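Local coordinates for glycosylation Associate Protein 2 (Streptococcus agalactiae serotype V, PDB 6OYC) that probably acts, in complex with its partner Gap proteins, in the glycosylation and secretion of surface adhesins through the accessory Sec pathway, at residues D34-S37 with D38-T42; I140-R143 with N144-G148. All blocks are in the same frame, centred on the assembly; numbering follows the deposited sequence.

Interaction 1: D34-S37 with D38-T42; sequences DQIS and DFVTT
Val40 brings its CG2 methyl up to the oxygen end of the Ile36 carbonyl, 3.3 Å from Ile36 O, and the same methyl meets Ile36 CG2 end to end at 4.3 Å. With CG1 anti to the backbone N of Val40 (chi1 178°), the CG2 branch is left beside that N, which places it next to the carbonyl oxygen that the same N-H bonds: Val40 N to Ile36 O is 2.9 Å. The bonds Phe39 N to Gln35 O and Thr41 N to Ser37 O complete the first turn of helix 36-52, in which Gln35 holds the N-cap position. This helix follows strand 26-31 and leads to strand 62-65 in a beta-alpha-beta crossover of the N-terminal parallel sheet. Its inner face is apolar: Ile36 reaches Val11 and Leu77, while Phe39, with CG anti to its backbone N (chi1 175°), extends to Leu9 and sets its ring edge-to-face with Phe80. The branched Ile36 and the flat ring of Phe39 thus pack the helix against strand 6-11. Gln35 turns its amide back instead of along the helix, with OE1 accepting from Lys32 N. The outward face is polar and hydrated. One water accepts from Asp38 N at 2.8 Å and donates to Asp34 O, satisfying an N-H at the helix start. A second joins Ser37 O and Ser37 OG to Thr41 OG1, the last at 2.6 Å, spanning one turn between two small hydroxyl residues. A third lies 2.6 Å from Ser37 OG and donates to Asp38 OD1 at 2.8 Å, linking neighbouring side chains. An acidic residue suits position 38, since its negative charge would probably be favoured by the positive end of the helix dipole.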
ATOM      1  N   ASP B  34     -33.282  15.514   9.531  1.00 47.54           N
ATOM      2  CA  ASP B  34     -34.639  14.979   9.486  1.00 44.99           C
ATOM      3  C   ASP B  34     -35.083  14.580   8.085  1.00 47.77           C
ATOM      4  O   ASP B  34     -36.230  14.155   7.920  1.00 49.39           O
ATOM      5  CB  ASP B  34     -35.613  16.014  10.032  1.00 45.02           C
ATOM      6  CG  ASP B  34     -35.409  17.368   9.383  1.00 57.48           C
ATOM      7  OD1 ASP B  34     -35.888  17.561   8.240  1.00 52.51           O
ATOM      8  OD2 ASP B  34     -34.709  18.218   9.990  1.00 67.15           O
ATOM      9  N   GLN B  35     -34.232  14.721   7.066  1.00 46.90           N
ATOM     10  CA  GLN B  35     -34.614  14.401   5.696  1.00 41.28           C
ATOM     11  C   GLN B  35     -34.044  13.079   5.227  1.00 35.31           C
ATOM     12  O   GLN B  35     -34.194  12.739   4.051  1.00 36.24           O
ATOM     13  CB  GLN B  35     -34.162  15.503   4.739  1.00 41.79           C
ATOM     14  CG  GLN B  35     -34.839  16.825   4.917  1.00 45.83           C
ATOM     15  CD  GLN B  35     -34.372  17.819   3.880  1.00 50.45           C
ATOM     16  OE1 GLN B  35     -33.261  18.353   3.964  1.00 51.06           O
ATOM     17  NE2 GLN B  35     -35.203  18.052   2.877  1.00 57.14           N
ATOM     18  N   ILE B  36     -33.389  12.332   6.114  1.00 37.44           N
ATOM     19  CA  ILE B  36     -32.692  11.118   5.702  1.00 38.37           C
ATOM     20  C   ILE B  36     -33.651  10.127   5.056  1.00 41.91           C
ATOM     21  O   ILE B  36     -33.314   9.475   4.051  1.00 37.36           O
ATOM     22  CB  ILE B  36     -31.968  10.502   6.906  1.00 35.23           C
ATOM     23  CG1 ILE B  36     -30.811  11.405   7.304  1.00 34.73           C
ATOM     24  CG2 ILE B  36     -31.463   9.105   6.561  1.00 35.60           C
ATOM     25  CD1 ILE B  36     -30.008  10.870   8.472  1.00 39.66           C
ATOM     26  N   SER B  37     -34.866  10.006   5.614  1.00 38.94           N
ATOM     27  CA  SER B  37     -35.819   9.013   5.131  1.00 39.72           C
ATOM     28  C   SER B  37     -36.241   9.312   3.695  1.00 37.24           C
ATOM     29  O   SER B  37     -36.294   8.408   2.851  1.00 36.95           O
ATOM     30  CB  SER B  37     -37.045   8.960   6.055  1.00 40.19           C
ATOM     31  OG  SER B  37     -38.080   8.195   5.451  1.00 40.06           O
ATOM     32  N   ASP B  38     -36.557  10.575   3.403  1.00 35.92           N
ATOM     33  CA  ASP B  38     -36.804  10.962   2.015  1.00 41.30           C
ATOM     34  C   ASP B  38     -35.641  10.561   1.115  1.00 39.27           C
ATOM     35  O   ASP B  38     -35.852  10.017   0.024  1.00 39.10           O
ATOM     36  CB  ASP B  38     -37.058  12.463   1.909  1.00 42.29           C
ATOM     37  CG  ASP B  38     -38.350  12.874   2.577  1.00 50.94           C
ATOM     38  OD1 ASP B  38     -39.230  12.001   2.719  1.00 50.43           O
ATOM     39  OD2 ASP B  38     -38.488  14.059   2.967  1.00 53.01           O
ATOM     40  N   PHE B  39     -34.404  10.777   1.573  1.00 35.57           N
ATOM     41  CA  PHE B  39     -33.264  10.399   0.746  1.00 32.00           C
ATOM     42  C   PHE B  39     -33.267   8.900   0.457  1.00 32.26           C
ATOM     43  O   PHE B  39     -33.044   8.480  -0.685  1.00 34.63           O
ATOM     44  CB  PHE B  39     -31.946  10.823   1.402  1.00 31.71           C
ATOM     45  CG  PHE B  39     -30.740  10.348   0.649  1.00 33.50           C
ATOM     46  CD1 PHE B  39     -30.260  11.064  -0.441  1.00 30.94           C
ATOM     47  CD2 PHE B  39     -30.131   9.151   0.982  1.00 31.32           C
ATOM     48  CE1 PHE B  39     -29.161  10.615  -1.156  1.00 34.18           C
ATOM     49  CE2 PHE B  39     -29.025   8.689   0.261  1.00 35.92           C
ATOM     50  CZ  PHE B  39     -28.547   9.416  -0.807  1.00 33.60           C
ATOM     51  N   VAL B  40     -33.503   8.068   1.479  1.00 31.97           N
ATOM     52  CA  VAL B  40     -33.512   6.614   1.263  1.00 33.84           C
ATOM     53  C   VAL B  40     -34.484   6.227   0.145  1.00 37.04           C
ATOM     54  O   VAL B  40     -34.155   5.421  -0.740  1.00 35.78           O
ATOM     55  CB  VAL B  40     -33.862   5.876   2.568  1.00 33.28           C
ATOM     56  CG1 VAL B  40     -33.916   4.383   2.314  1.00 31.21           C
ATOM     57  CG2 VAL B  40     -32.862   6.214   3.665  1.00 35.13           C
ATOM     58  N   THR B  41     -35.689   6.802   0.163  1.00 29.46           N
ATOM     59  CA  THR B  41     -36.667   6.524  -0.885  1.00 35.62           C
ATOM     60  C   THR B  41     -36.184   7.030  -2.241  1.00 36.98           C
ATOM     61  O   THR B  41     -36.141   6.271  -3.216  1.00 37.78           O
ATOM     62  CB  THR B  41     -38.009   7.165  -0.513  1.00 39.46           C
ATOM     63  OG1 THR B  41     -38.542   6.518   0.652  1.00 38.17           O
ATOM     64  CG2 THR B  41     -39.004   7.090  -1.684  1.00 33.05           C
ATOM     65  N   THR B  42     -35.814   8.312  -2.324  1.00 37.46           N
ATOM     66  CA  THR B  42     -35.352   8.878  -3.595  1.00 36.67           C
ATOM     67  C   THR B  42     -34.144   8.135  -4.149  1.00 37.06           C
ATOM     68  O   THR B  42     -34.089   7.827  -5.345  1.00 41.90           O
ATOM     69  CB  THR B  42     -35.012  10.352  -3.428  1.00 36.63           C
ATOM     70  OG1 THR B  42     -36.195  11.058  -3.046  1.00 42.24           O
ATOM     71  CG2 THR B  42     -34.539  10.912  -4.745  1.00 54.37           C
TER
HETATM   72  O   HOH W   1     -37.311  12.406   5.420  1.00 44.07           O
HETATM   73  O   HOH W   2     -38.041   6.195   3.169  1.00 33.27           O
HETATM   74  O   HOH W   3     -39.759   9.506   3.948  1.00 44.27           O

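Interaction 2: I140-R143 with N144-G148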
ATOM      1  N   ILE B 140      19.234   8.583 -13.264  1.00 30.71           N
ATOM      2  CA  ILE B 140      19.907   9.771 -12.762  1.00 31.20           C
ATOM      3  C   ILE B 140      21.068  10.128 -13.684  1.00 31.24           C
ATOM      4  O   ILE B 140      21.823   9.252 -14.136  1.00 30.11           O
ATOM      5  CB  ILE B 140      20.363   9.548 -11.308  1.00 29.29           C
ATOM      6  CG1 ILE B 140      19.141   9.407 -10.406  1.00 30.99           C
ATOM      7  CG2 ILE B 140      21.261  10.692 -10.829  1.00 29.51           C
ATOM      8  CD1 ILE B 140      19.469   9.269  -8.927  1.00 31.13           C
ATOM      9  N   GLN B 141      21.183  11.411 -14.008  1.00 27.60           N
ATOM     10  CA  GLN B 141      22.318  11.941 -14.761  1.00 28.91           C
ATOM     11  C   GLN B 141      23.072  12.891 -13.831  1.00 28.50           C
ATOM     12  O   GLN B 141      22.610  14.005 -13.559  1.00 32.14           O
ATOM     13  CB  GLN B 141      21.852  12.634 -16.038  1.00 27.24           C
ATOM     14  CG  GLN B 141      21.233  11.685 -17.052  1.00 30.64           C
ATOM     15  CD  GLN B 141      20.475  12.393 -18.164  1.00 29.47           C
ATOM     16  OE1 GLN B 141      19.645  13.281 -17.921  1.00 31.25           O
ATOM     17  NE2 GLN B 141      20.755  12.003 -19.393  1.00 28.72           N
ATOM     18  N   ILE B 142      24.214  12.435 -13.311  1.00 27.96           N
ATOM     19  CA  ILE B 142      25.039  13.270 -12.447  1.00 27.30           C
ATOM     20  C   ILE B 142      25.726  14.327 -13.296  1.00 28.36           C
ATOM     21  O   ILE B 142      26.008  14.110 -14.480  1.00 31.06           O
ATOM     22  CB  ILE B 142      26.063  12.401 -11.686  1.00 30.25           C
ATOM     23  CG1 ILE B 142      25.342  11.343 -10.859  1.00 28.48           C
ATOM     24  CG2 ILE B 142      26.943  13.240 -10.727  1.00 28.24           C
ATOM     25  CD1 ILE B 142      26.157  10.073 -10.738  1.00 29.82           C
ATOM     26  N   ARG B 143      25.963  15.498 -12.716  1.00 27.10           N
ATOM     27  CA  ARG B 143      26.697  16.504 -13.469  1.00 33.64           C
ATOM     28  C   ARG B 143      28.070  15.948 -13.833  1.00 32.86           C
ATOM     29  O   ARG B 143      28.731  15.302 -13.011  1.00 32.92           O
ATOM     30  CB  ARG B 143      26.807  17.809 -12.686  1.00 34.90           C
ATOM     31  CG  ARG B 143      27.841  17.861 -11.599  1.00 33.75           C
ATOM     32  CD  ARG B 143      28.009  19.302 -11.211  1.00 36.41           C
ATOM     33  NE  ARG B 143      28.185  19.458  -9.781  1.00 39.64           N
ATOM     34  CZ  ARG B 143      29.366  19.426  -9.181  1.00 41.86           C
ATOM     35  NH1 ARG B 143      30.460  19.234  -9.903  1.00 38.93           N
ATOM     36  NH2 ARG B 143      29.448  19.592  -7.870  1.00 38.96           N
ATOM     37  N   ASN B 144      28.470  16.158 -15.090  1.00 29.32           N
ATOM     38  CA  ASN B 144      29.589  15.409 -15.659  1.00 34.43           C
ATOM     39  C   ASN B 144      30.939  15.791 -15.070  1.00 33.69           C
ATOM     40  O   ASN B 144      31.887  15.013 -15.193  1.00 32.40           O
ATOM     41  CB  ASN B 144      29.608  15.582 -17.172  1.00 31.05           C
ATOM     42  CG  ASN B 144      28.427  14.884 -17.824  1.00 35.99           C
ATOM     43  OD1 ASN B 144      27.269  15.205 -17.547  1.00 34.53           O
ATOM     44  ND2 ASN B 144      28.711  13.901 -18.656  1.00 36.80           N
ATOM     45  N   ASP B 145      31.045  16.949 -14.418  1.00 33.12           N
ATOM     46  CA  ASP B 145      32.303  17.373 -13.822  1.00 37.09           C
ATOM     47  C   ASP B 145      32.355  17.099 -12.321  1.00 38.72           C
ATOM     48  O   ASP B 145      33.175  17.706 -11.623  1.00 39.89           O
ATOM     49  CB  ASP B 145      32.567  18.858 -14.114  1.00 32.72           C
ATOM     50  CG  ASP B 145      31.547  19.782 -13.473  1.00 38.34           C
ATOM     51  OD1 ASP B 145      30.420  19.323 -13.184  1.00 39.63           O
ATOM     52  OD2 ASP B 145      31.868  20.972 -13.265  1.00 38.46           O
ATOM     53  N   PHE B 146      31.504  16.199 -11.814  1.00 33.85           N
ATOM     54  CA  PHE B 146      31.536  15.881 -10.392  1.00 38.45           C
ATOM     55  C   PHE B 146      32.861  15.225 -10.016  1.00 39.22           C
ATOM     56  O   PHE B 146      33.281  14.245 -10.632  1.00 41.17           O
ATOM     57  CB  PHE B 146      30.384  14.959 -10.003  1.00 36.99           C
ATOM     58  CG  PHE B 146      30.382  14.599  -8.538  1.00 35.69           C
ATOM     59  CD1 PHE B 146      30.387  15.595  -7.570  1.00 36.03           C
ATOM     60  CD2 PHE B 146      30.408  13.276  -8.128  1.00 35.47           C
ATOM     61  CE1 PHE B 146      30.397  15.274  -6.224  1.00 33.86           C
ATOM     62  CE2 PHE B 146      30.417  12.949  -6.783  1.00 34.56           C
ATOM     63  CZ  PHE B 146      30.412  13.948  -5.827  1.00 32.89           C
ATOM     64  N   GLU B 147      33.495  15.751  -8.968  1.00 41.17           N
ATOM     65  CA  GLU B 147      34.851  15.382  -8.573  1.00 47.06           C
ATOM     66  C   GLU B 147      34.895  14.199  -7.604  1.00 43.95           C
ATOM     67  O   GLU B 147      35.938  13.546  -7.487  1.00 43.89           O
ATOM     68  CB  GLU B 147      35.556  16.591  -7.915  1.00 45.69           C
ATOM     69  CG  GLU B 147      35.389  17.954  -8.629  1.00 51.35           C
ATOM     70  CD  GLU B 147      33.970  18.575  -8.495  1.00 57.90           C
ATOM     71  OE1 GLU B 147      33.174  18.067  -7.660  1.00 56.30           O
ATOM     72  OE2 GLU B 147      33.640  19.550  -9.245  1.00 53.64           O
ATOM     73  N   GLY B 148      33.810  13.912  -6.902  1.00 35.15           N
ATOM     74  CA  GLY B 148      33.841  12.916  -5.858  1.00 37.11           C
ATOM     75  C   GLY B 148      33.768  11.493  -6.367  1.00 34.01           C
ATOM     76  O   GLY B 148      33.999  11.199  -7.542  1.00 37.87           O
TER
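Arg143 NH1 is gripped by two carboxylates, Asp145 OD1 and Glu147 OE2, each 3.3 Å away; the bond to Asp145 is weak, but both belong to one salt-bridge network. Glu147 OE2 receives its N-H on the syn side, 31° out of the carboxylate plane, while the oxygen itself lies near the guanidinium plane. Asp145 OD1 also comes within 3.1 Å of Arg143 CD, as the arginine chain passes alongside it. The long arginine, bent at chi3, can thus serve both acids and still donate from NE to Phe170 O. Beneath it runs a type I beta turn from Arg143 to Phe146, closed by Phe146 N to Arg143 O at 3.2 Å, which carries the chain from edge strand 140-142 toward strand 149-153 of a different antiparallel sheet. Phe146 presents its ring edge to the guanidinium, the planes 84° apart; Phe146 CD1 lies over one face of the guanidinium, 4.1 Å from Arg143 NH2. Gly148 N sits over the centre of the same ring, a spot suited to glycine because the ring occupies the space where a side chain would begin. On the apolar side, Ile142 CG2 packs against Phe146 CB at 3.9 Å, and both side chains continue onto Leu160 of strand 157-165, with Phe146 also meeting the ring of Phe164.

In the fold
From the N terminus, interaction 1 comes first, at the start of helix 36-52 on the way from strand 26-31 to strand 62-65 of the parallel sheet. That sheet ends with strand 108-110, and helix 115-125 precedes the antiparallel sheets, where interaction 2 forms the turn from strand 140-142 to strand 149-153. Both contacts are local, so neither closes a long loop, and they follow in series without nesting or crossing. The centres of interaction 1 and interaction 2 lie about 65 Å apart, on opposite sides of the chain's centre. The later mixed sheet, consistent with an alpha/beta-hydrolase-like fold, contains neither of them.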